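Glutamyl-tRNA(Gln) amidotransferase subunit B, mitochondrial (Saccharomyces cerevisiae, PDB 4N0H) is the B subunit of a mitochondrial amidotransferase complex and carries the GatB/GatE catalytic domain. Local coordinates at residues S80-K91 with Y102-R113. Residues are numbered along the deposited sequence; the frame is centred on the assembly and turned at random.
Sequences SQVNSISQFDRK and YQLTQHYRPFAR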
ATOM      1  N   SER B  80       5.171  31.857   3.375  1.00 35.69           N
ATOM      2  CA  SER B  80       4.076  30.897   3.393  1.00 37.58           C
ATOM      3  C   SER B  80       3.923  30.279   4.778  1.00 39.91           C
ATOM      4  O   SER B  80       4.880  30.227   5.550  1.00 41.83           O
ATOM      5  CB  SER B  80       4.318  29.793   2.364  1.00 35.75           C
ATOM      6  OG  SER B  80       4.520  30.340   1.075  1.00 34.75           O
ATOM      7  N   GLN B  81       2.720  29.814   5.093  1.00 38.96           N
ATOM      8  CA  GLN B  81       2.512  29.046   6.315  1.00 40.89           C
ATOM      9  C   GLN B  81       2.708  27.560   6.044  1.00 35.42           C
ATOM     10  O   GLN B  81       1.957  26.951   5.278  1.00 32.37           O
ATOM     11  CB  GLN B  81       1.123  29.295   6.906  1.00 47.52           C
ATOM     12  CG  GLN B  81       0.692  28.215   7.895  1.00 58.04           C
ATOM     13  CD  GLN B  81      -0.306  28.713   8.920  1.00 68.72           C
ATOM     14  OE1 GLN B  81      -0.019  29.636   9.684  1.00 73.29           O
ATOM     15  NE2 GLN B  81      -1.484  28.101   8.947  1.00 71.90           N
ATOM     16  N   VAL B  82       3.732  26.985   6.665  1.00 33.97           N
ATOM     17  CA  VAL B  82       4.011  25.565   6.516  1.00 31.94           C
ATOM     18  C   VAL B  82       2.942  24.753   7.228  1.00 34.35           C
ATOM     19  O   VAL B  82       2.634  25.009   8.393  1.00 31.09           O
ATOM     20  CB  VAL B  82       5.394  25.197   7.082  1.00 31.22           C
ATOM     21  CG1 VAL B  82       5.607  23.687   7.027  1.00 25.96           C
ATOM     22  CG2 VAL B  82       6.490  25.933   6.322  1.00 33.84           C
ATOM     23  N   ASN B  83       2.372  23.782   6.518  1.00 34.07           N
ATOM     24  CA  ASN B  83       1.326  22.935   7.074  1.00 39.33           C
ATOM     25  C   ASN B  83       1.849  22.132   8.263  1.00 36.09           C
ATOM     26  O   ASN B  83       2.954  21.596   8.216  1.00 36.32           O
ATOM     27  CB  ASN B  83       0.787  21.990   5.998  1.00 45.18           C
ATOM     28  CG  ASN B  83      -0.691  21.700   6.160  1.00 51.36           C
ATOM     29  OD1 ASN B  83      -1.245  21.838   7.251  1.00 57.04           O
ATOM     30  ND2 ASN B  83      -1.339  21.294   5.072  1.00 48.21           N
ATOM     31  N   SER B  84       1.057  22.064   9.327  1.00 35.53           N
ATOM     32  CA  SER B  84       1.438  21.297  10.511  1.00 40.52           C
ATOM     33  C   SER B  84       1.624  19.831  10.147  1.00 37.00           C
ATOM     34  O   SER B  84       2.567  19.179  10.596  1.00 40.59           O
ATOM     35  CB  SER B  84       0.378  21.437  11.602  1.00 44.21           C
ATOM     36  OG  SER B  84      -0.896  21.056  11.115  1.00 51.53           O
ATOM     37  N   ILE B  85       0.718  19.327   9.317  1.00 33.47           N
ATOM     38  CA  ILE B  85       0.825  17.987   8.767  1.00 34.06           C
ATOM     39  C   ILE B  85       0.645  18.062   7.258  1.00 35.14           C
ATOM     40  O   ILE B  85      -0.356  18.592   6.776  1.00 37.64           O
ATOM     41  CB  ILE B  85      -0.278  17.063   9.316  1.00 36.62           C
ATOM     42  CG1 ILE B  85      -0.136  16.877  10.828  1.00 38.14           C
ATOM     43  CG2 ILE B  85      -0.253  15.715   8.608  1.00 37.01           C
ATOM     44  CD1 ILE B  85       1.031  16.008  11.226  1.00 39.07           C
ATOM     45  N   SER B  86       1.612  17.551   6.508  1.00 29.88           N
ATOM     46  CA  SER B  86       1.378  17.318   5.088  1.00 30.02           C
ATOM     47  C   SER B  86       1.575  15.841   4.751  1.00 29.19           C
ATOM     48  O   SER B  86       2.154  15.081   5.531  1.00 26.45           O
ATOM     49  CB  SER B  86       2.220  18.243   4.194  1.00 31.56           C
ATOM     50  OG  SER B  86       3.605  17.976   4.305  1.00 32.57           O
ATOM     51  N   GLN B  87       1.064  15.436   3.596  1.00 28.00           N
ATOM     52  CA  GLN B  87       1.069  14.035   3.214  1.00 25.41           C
ATOM     53  C   GLN B  87       1.127  13.926   1.704  1.00 23.55           C
ATOM     54  O   GLN B  87       0.842  14.892   0.988  1.00 20.92           O
ATOM     55  CB  GLN B  87      -0.201  13.344   3.718  1.00 33.76           C
ATOM     56  CG  GLN B  87      -1.476  14.027   3.260  1.00 43.88           C
ATOM     57  CD  GLN B  87      -2.711  13.149   3.389  1.00 48.49           C
ATOM     58  OE1 GLN B  87      -2.895  12.452   4.390  1.00 49.10           O
ATOM     59  NE2 GLN B  87      -3.564  13.174   2.364  1.00 40.09           N
ATOM     60  N   PHE B  88       1.502  12.748   1.222  1.00 23.17           N
ATOM     61  CA  PHE B  88       1.511  12.479  -0.204  1.00 27.16           C
ATOM     62  C   PHE B  88       0.322  11.608  -0.583  1.00 25.36           C
ATOM     63  O   PHE B  88      -0.031  10.682   0.145  1.00 27.28           O
ATOM     64  CB  PHE B  88       2.818  11.799  -0.611  1.00 25.77           C
ATOM     65  CG  PHE B  88       4.009  12.701  -0.536  1.00 26.33           C
ATOM     66  CD1 PHE B  88       4.768  12.775   0.618  1.00 22.08           C
ATOM     67  CD2 PHE B  88       4.355  13.498  -1.612  1.00 26.62           C
ATOM     68  CE1 PHE B  88       5.862  13.615   0.689  1.00 22.85           C
ATOM     69  CE2 PHE B  88       5.449  14.342  -1.544  1.00 29.28           C
ATOM     70  CZ  PHE B  88       6.201  14.399  -0.395  1.00 24.20           C
ATOM     71  N   ASP B  89      -0.284  11.905  -1.726  1.00 26.65           N
ATOM     72  CA  ASP B  89      -1.420  11.132  -2.220  1.00 27.78           C
ATOM     73  C   ASP B  89      -1.098  10.546  -3.586  1.00 24.27           C
ATOM     74  O   ASP B  89      -0.221  11.041  -4.287  1.00 30.34           O
ATOM     75  CB  ASP B  89      -2.667  12.013  -2.318  1.00 30.15           C
ATOM     76  CG  ASP B  89      -2.846  12.906  -1.102  1.00 34.48           C
ATOM     77  OD1 ASP B  89      -2.698  14.141  -1.246  1.00 29.03           O
ATOM     78  OD2 ASP B  89      -3.123  12.371  -0.002  1.00 32.26           O
ATOM     79  N   ARG B  90      -1.814   9.491  -3.957  1.00 23.37           N
ATOM     80  CA  ARG B  90      -1.633   8.851  -5.253  1.00 23.26           C
ATOM     81  C   ARG B  90      -2.635   9.386  -6.272  1.00 28.55           C
ATOM     82  O   ARG B  90      -3.846   9.332  -6.055  1.00 27.83           O
ATOM     83  CB  ARG B  90      -1.792   7.336  -5.123  1.00 19.23           C
ATOM     84  CG  ARG B  90      -0.808   6.709  -4.156  1.00 22.59           C
ATOM     85  CD  ARG B  90      -1.004   5.208  -4.054  1.00 20.79           C
ATOM     86  NE  ARG B  90       0.013   4.595  -3.206  1.00 24.95           N
ATOM     87  CZ  ARG B  90       0.037   3.304  -2.890  1.00 27.65           C
ATOM     88  NH1 ARG B  90      -0.900   2.492  -3.356  1.00 23.38           N
ATOM     89  NH2 ARG B  90       1.000   2.823  -2.113  1.00 24.34           N
ATOM     90  N   LYS B  91      -2.115   9.907  -7.379  1.00 26.52           N
ATOM     91  CA  LYS B  91      -2.932  10.388  -8.483  1.00 29.07           C
ATOM     92  C   LYS B  91      -2.856   9.346  -9.591  1.00 26.15           C
ATOM     93  O   LYS B  91      -1.812   9.191 -10.218  1.00 27.05           O
ATOM     94  CB  LYS B  91      -2.404  11.739  -8.973  1.00 28.46           C
ATOM     95  CG  LYS B  91      -3.109  12.302 -10.204  1.00 32.09           C
ATOM     96  CD  LYS B  91      -2.440  13.600 -10.655  1.00 34.79           C
ATOM     97  CE  LYS B  91      -3.157  14.226 -11.841  1.00 37.61           C
ATOM     98  NZ  LYS B  91      -2.545  15.540 -12.206  1.00 38.62           N
ATOM     99  N   TYR B 102       0.613   5.572 -11.008  1.00 26.23           N
ATOM    100  CA  TYR B 102       0.158   6.755 -10.299  1.00 25.89           C
ATOM    101  C   TYR B 102       1.336   7.674 -10.005  1.00 30.47           C
ATOM    102  O   TYR B 102       2.494   7.249 -10.034  1.00 27.80           O
ATOM    103  CB  TYR B 102      -0.581   6.391  -9.003  1.00 25.38           C
ATOM    104  CG  TYR B 102       0.210   5.562  -8.007  1.00 23.14           C
ATOM    105  CD1 TYR B 102       1.117   6.157  -7.134  1.00 25.27           C
ATOM    106  CD2 TYR B 102       0.025   4.187  -7.919  1.00 23.20           C
ATOM    107  CE1 TYR B 102       1.837   5.402  -6.210  1.00 23.67           C
ATOM    108  CE2 TYR B 102       0.734   3.419  -6.999  1.00 21.09           C
ATOM    109  CZ  TYR B 102       1.632   4.032  -6.145  1.00 22.80           C
ATOM    110  OH  TYR B 102       2.333   3.273  -5.240  1.00 25.11           O
ATOM    111  N   GLN B 103       1.027   8.939  -9.746  1.00 26.69           N
ATOM    112  CA  GLN B 103       2.025   9.921  -9.352  1.00 25.86           C
ATOM    113  C   GLN B 103       1.816  10.263  -7.883  1.00 24.46           C
ATOM    114  O   GLN B 103       0.679  10.421  -7.442  1.00 26.62           O
ATOM    115  CB  GLN B 103       1.873  11.186 -10.199  1.00 29.11           C
ATOM    116  CG  GLN B 103       2.780  12.333  -9.772  1.00 37.69           C
ATOM    117  CD  GLN B 103       2.337  13.676 -10.335  1.00 42.30           C
ATOM    118  OE1 GLN B 103       3.164  14.516 -10.687  1.00 48.14           O
ATOM    119  NE2 GLN B 103       1.029  13.886 -10.413  1.00 36.42           N
ATOM    120  N   LEU B 104       2.904  10.356  -7.125  1.00 18.94           N
ATOM    121  CA  LEU B 104       2.833  10.844  -5.752  1.00 24.55           C
ATOM    122  C   LEU B 104       2.897  12.365  -5.734  1.00 25.59           C
ATOM    123  O   LEU B 104       3.794  12.969  -6.325  1.00 25.10           O
ATOM    124  CB  LEU B 104       3.950  10.246  -4.901  1.00 19.03           C
ATOM    125  CG  LEU B 104       3.733   8.782  -4.525  1.00 20.83           C
ATOM    126  CD1 LEU B 104       5.006   8.171  -3.943  1.00 20.37           C
ATOM    127  CD2 LEU B 104       2.573   8.671  -3.534  1.00 21.92           C
ATOM    128  N   THR B 105       1.928  12.973  -5.061  1.00 27.99           N
ATOM    129  CA  THR B 105       1.772  14.422  -5.040  1.00 30.15           C
ATOM    130  C   THR B 105       0.996  14.806  -3.789  1.00 26.80           C
ATOM    131  O   THR B 105       0.318  13.976  -3.204  1.00 31.46           O
ATOM    132  CB  THR B 105       1.016  14.932  -6.291  1.00 34.54           C
ATOM    133  OG1 THR B 105       0.909  16.361  -6.243  1.00 40.46           O
ATOM    134  CG2 THR B 105      -0.376  14.325  -6.372  1.00 35.94           C
ATOM    135  N   GLN B 106       1.099  16.061  -3.377  1.00 31.59           N
ATOM    136  CA  GLN B 106       0.417  16.505  -2.168  1.00 31.09           C
ATOM    137  C   GLN B 106      -0.907  17.186  -2.485  1.00 36.59           C
ATOM    138  O   GLN B 106      -1.016  18.410  -2.426  1.00 43.60           O
ATOM    139  CB  GLN B 106       1.315  17.442  -1.372  1.00 27.62           C
ATOM    140  CG  GLN B 106       2.673  16.857  -1.065  1.00 26.30           C
ATOM    141  CD  GLN B 106       3.429  17.685  -0.053  1.00 29.97           C
ATOM    142  OE1 GLN B 106       3.809  18.822  -0.329  1.00 29.29           O
ATOM    143  NE2 GLN B 106       3.632  17.126   1.138  1.00 31.18           N
ATOM    144  N   HIS B 107      -1.913  16.382  -2.809  1.00 32.78           N
ATOM    145  CA  HIS B 107      -3.215  16.894  -3.220  1.00 33.83           C
ATOM    146  C   HIS B 107      -4.044  17.446  -2.059  1.00 36.69           C
ATOM    147  O   HIS B 107      -4.406  18.623  -2.052  1.00 41.00           O
ATOM    148  CB  HIS B 107      -3.997  15.805  -3.962  1.00 35.60           C
ATOM    149  CG  HIS B 107      -5.361  16.233  -4.403  1.00 40.71           C
ATOM    150  ND1 HIS B 107      -6.515  15.781  -3.799  1.00 43.46           N
ATOM    151  CD2 HIS B 107      -5.759  17.072  -5.389  1.00 38.88           C
ATOM    152  CE1 HIS B 107      -7.563  16.326  -4.391  1.00 41.42           C
ATOM    153  NE2 HIS B 107      -7.131  17.112  -5.360  1.00 41.55           N
ATOM    154  N   TYR B 108      -4.342  16.598  -1.080  1.00 31.49           N
ATOM    155  CA  TYR B 108      -5.217  16.979   0.031  1.00 31.51           C
ATOM    156  C   TYR B 108      -4.542  17.881   1.061  1.00 32.25           C
ATOM    157  O   TYR B 108      -5.188  18.744   1.649  1.00 31.73           O
ATOM    158  CB  TYR B 108      -5.768  15.738   0.747  1.00 32.88           C
ATOM    159  CG  TYR B 108      -6.641  14.855  -0.113  1.00 36.21           C
ATOM    160  CD1 TYR B 108      -7.876  15.300  -0.568  1.00 38.98           C
ATOM    161  CD2 TYR B 108      -6.236  13.571  -0.459  1.00 33.92           C
ATOM    162  CE1 TYR B 108      -8.679  14.495  -1.356  1.00 41.81           C
ATOM    163  CE2 TYR B 108      -7.032  12.757  -1.238  1.00 34.89           C
ATOM    164  CZ  TYR B 108      -8.252  13.224  -1.686  1.00 40.00           C
ATOM    165  OH  TYR B 108      -9.051  12.418  -2.466  1.00 42.64           O
ATOM    166  N   ARG B 109      -3.252  17.658   1.300  1.00 31.60           N
ATOM    167  CA  ARG B 109      -2.521  18.401   2.323  1.00 33.03           C
ATOM    168  C   ARG B 109      -1.163  18.872   1.806  1.00 29.12           C
ATOM    169  O   ARG B 109      -0.158  18.181   1.957  1.00 29.51           O
ATOM    170  CB  ARG B 109      -2.336  17.550   3.583  1.00 35.54           C
ATOM    171  CG  ARG B 109      -3.636  17.025   4.181  1.00 38.38           C
ATOM    172  CD  ARG B 109      -3.430  16.556   5.612  1.00 49.68           C
ATOM    173  NE  ARG B 109      -2.855  17.617   6.440  1.00 60.39           N
ATOM    174  CZ  ARG B 109      -3.569  18.551   7.063  1.00 66.99           C
ATOM    175  NH1 ARG B 109      -4.892  18.559   6.957  1.00 69.93           N
ATOM    176  NH2 ARG B 109      -2.961  19.476   7.794  1.00 66.13           N
ATOM    177  N   PRO B 110      -1.136  20.061   1.193  1.00 27.20           N
ATOM    178  CA  PRO B 110       0.085  20.622   0.608  1.00 27.92           C
ATOM    179  C   PRO B 110       1.106  21.005   1.676  1.00 30.51           C
ATOM    180  O   PRO B 110       0.744  21.190   2.843  1.00 24.82           O
ATOM    181  CB  PRO B 110      -0.422  21.865  -0.138  1.00 27.64           C
ATOM    182  CG  PRO B 110      -1.690  22.236   0.565  1.00 29.50           C
ATOM    183  CD  PRO B 110      -2.304  20.933   0.989  1.00 26.46           C
ATOM    184  N   PHE B 111       2.370  21.105   1.272  1.00 28.84           N
ATOM    185  CA  PHE B 111       3.457  21.439   2.188  1.00 27.61           C
ATOM    186  C   PHE B 111       3.254  22.790   2.878  1.00 27.01           C
ATOM    187  O   PHE B 111       3.510  22.923   4.071  1.00 26.53           O
ATOM    188  CB  PHE B 111       4.808  21.426   1.458  1.00 25.16           C
ATOM    189  CG  PHE B 111       5.993  21.616   2.375  1.00 28.26           C
ATOM    190  CD1 PHE B 111       6.541  22.877   2.575  1.00 27.45           C
ATOM    191  CD2 PHE B 111       6.546  20.538   3.047  1.00 29.80           C
ATOM    192  CE1 PHE B 111       7.625  23.054   3.422  1.00 24.62           C
ATOM    193  CE2 PHE B 111       7.633  20.706   3.895  1.00 30.37           C
ATOM    194  CZ  PHE B 111       8.169  21.965   4.086  1.00 25.52           C
ATOM    195  N   ALA B 112       2.807  23.787   2.120  1.00 25.51           N
ATOM    196  CA  ALA B 112       2.594  25.130   2.654  1.00 30.98           C
ATOM    197  C   ALA B 112       1.439  25.833   1.960  1.00 32.34           C
ATOM    198  O   ALA B 112       1.052  25.478   0.846  1.00 30.82           O
ATOM    199  CB  ALA B 112       3.867  25.966   2.531  1.00 32.38           C
ATOM    200  N   ARG B 113       0.890  26.836   2.632  1.00 31.54           N
ATOM    201  CA  ARG B 113      -0.173  27.646   2.058  1.00 36.51           C
ATOM    202  C   ARG B 113       0.091  29.121   2.328  1.00 33.74           C
ATOM    203  O   ARG B 113       0.832  29.476   3.251  1.00 31.64           O
ATOM    204  CB  ARG B 113      -1.533  27.231   2.622  1.00 43.68           C
ATOM    205  CG  ARG B 113      -2.052  25.904   2.080  1.00 51.53           C
ATOM    206  CD  ARG B 113      -3.336  25.475   2.782  1.00 59.66           C
ATOM    207  NE  ARG B 113      -3.076  24.796   4.051  1.00 66.29           N
ATOM    208  CZ  ARG B 113      -3.969  24.669   5.030  1.00 71.07           C
ATOM    209  NH1 ARG B 113      -5.183  25.188   4.898  1.00 73.39           N
ATOM    210  NH2 ARG B 113      -3.647  24.031   6.147  1.00 69.48           N
TER
HETATM  211  O   HOH W   1       4.187  20.474   5.724  1.00 29.15           O
HETATM  212  O   HOH W   2      -1.663  15.615   0.499  1.00 33.50           O
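Gln-81 and Arg-113 exchange two backbone hydrogen bonds as an antiparallel pair, and Asn-83 N continues to Phe-111 O. At the other end, Asp-89 pairs in the same way with Thr-105 and Lys-91 with Gln-103. In the middle, Gln-87 N reaches Arg-109 O in a weak bond.

Between the two pairings, side chains make most of the links. Arg-109 grips Ile-85 O with two nitrogens, NE at 2.7 Å and NH2 at 2.9 Å, and the oxygen lies close to the guanidinium plane. NH2 uses a lone pair of that oxygen, whereas NE comes from above the carbonyl plane. CB of Arg-109 already points toward 80-91, and a bend at chi3 (55°) sets NE and NH2 side-on to Ile-85 O. Asn-83 ND2 donates to Pro-110 O at 3.1 Å, with the acceptor in its amide plane. Asp-89 OD1 takes Tyr-108 N at 3.0 Å from above the carboxylate plane and His-107 N weakly. Asp-89 OD2 sits at the edge of the Tyr-108 ring. Two waters join further polar atoms: one links Asn-83 O, Ser-86 OG and Phe-111 O, and the other links Gln-87 O and Arg-109 N.

Two rings pack by their faces. The extended Arg-90 chain runs over Tyr-102, with CD 3.6 Å from the ring centroid in a CH-pi contact. Tyr-102 OH then lies over the guanidinium. Arg-90 NE forms a salt bridge with Asp-288, and NH1 and NH2 bond to polar side chains of another protein's chain. Gln-106 CG covers one face of Phe-88, while Gln-106 OE1 is bonded to Ile-140 N.

Phe-111 and Ala-112 both face Leu-138 in a classic beta bulge. The antiparallel hairpin of 89-92 and 102-120 opens into an irregular stretch, beyond which strand 81-82 pairs again with 102-120 in the mixed sheet of the GatB/GatE catalytic domain.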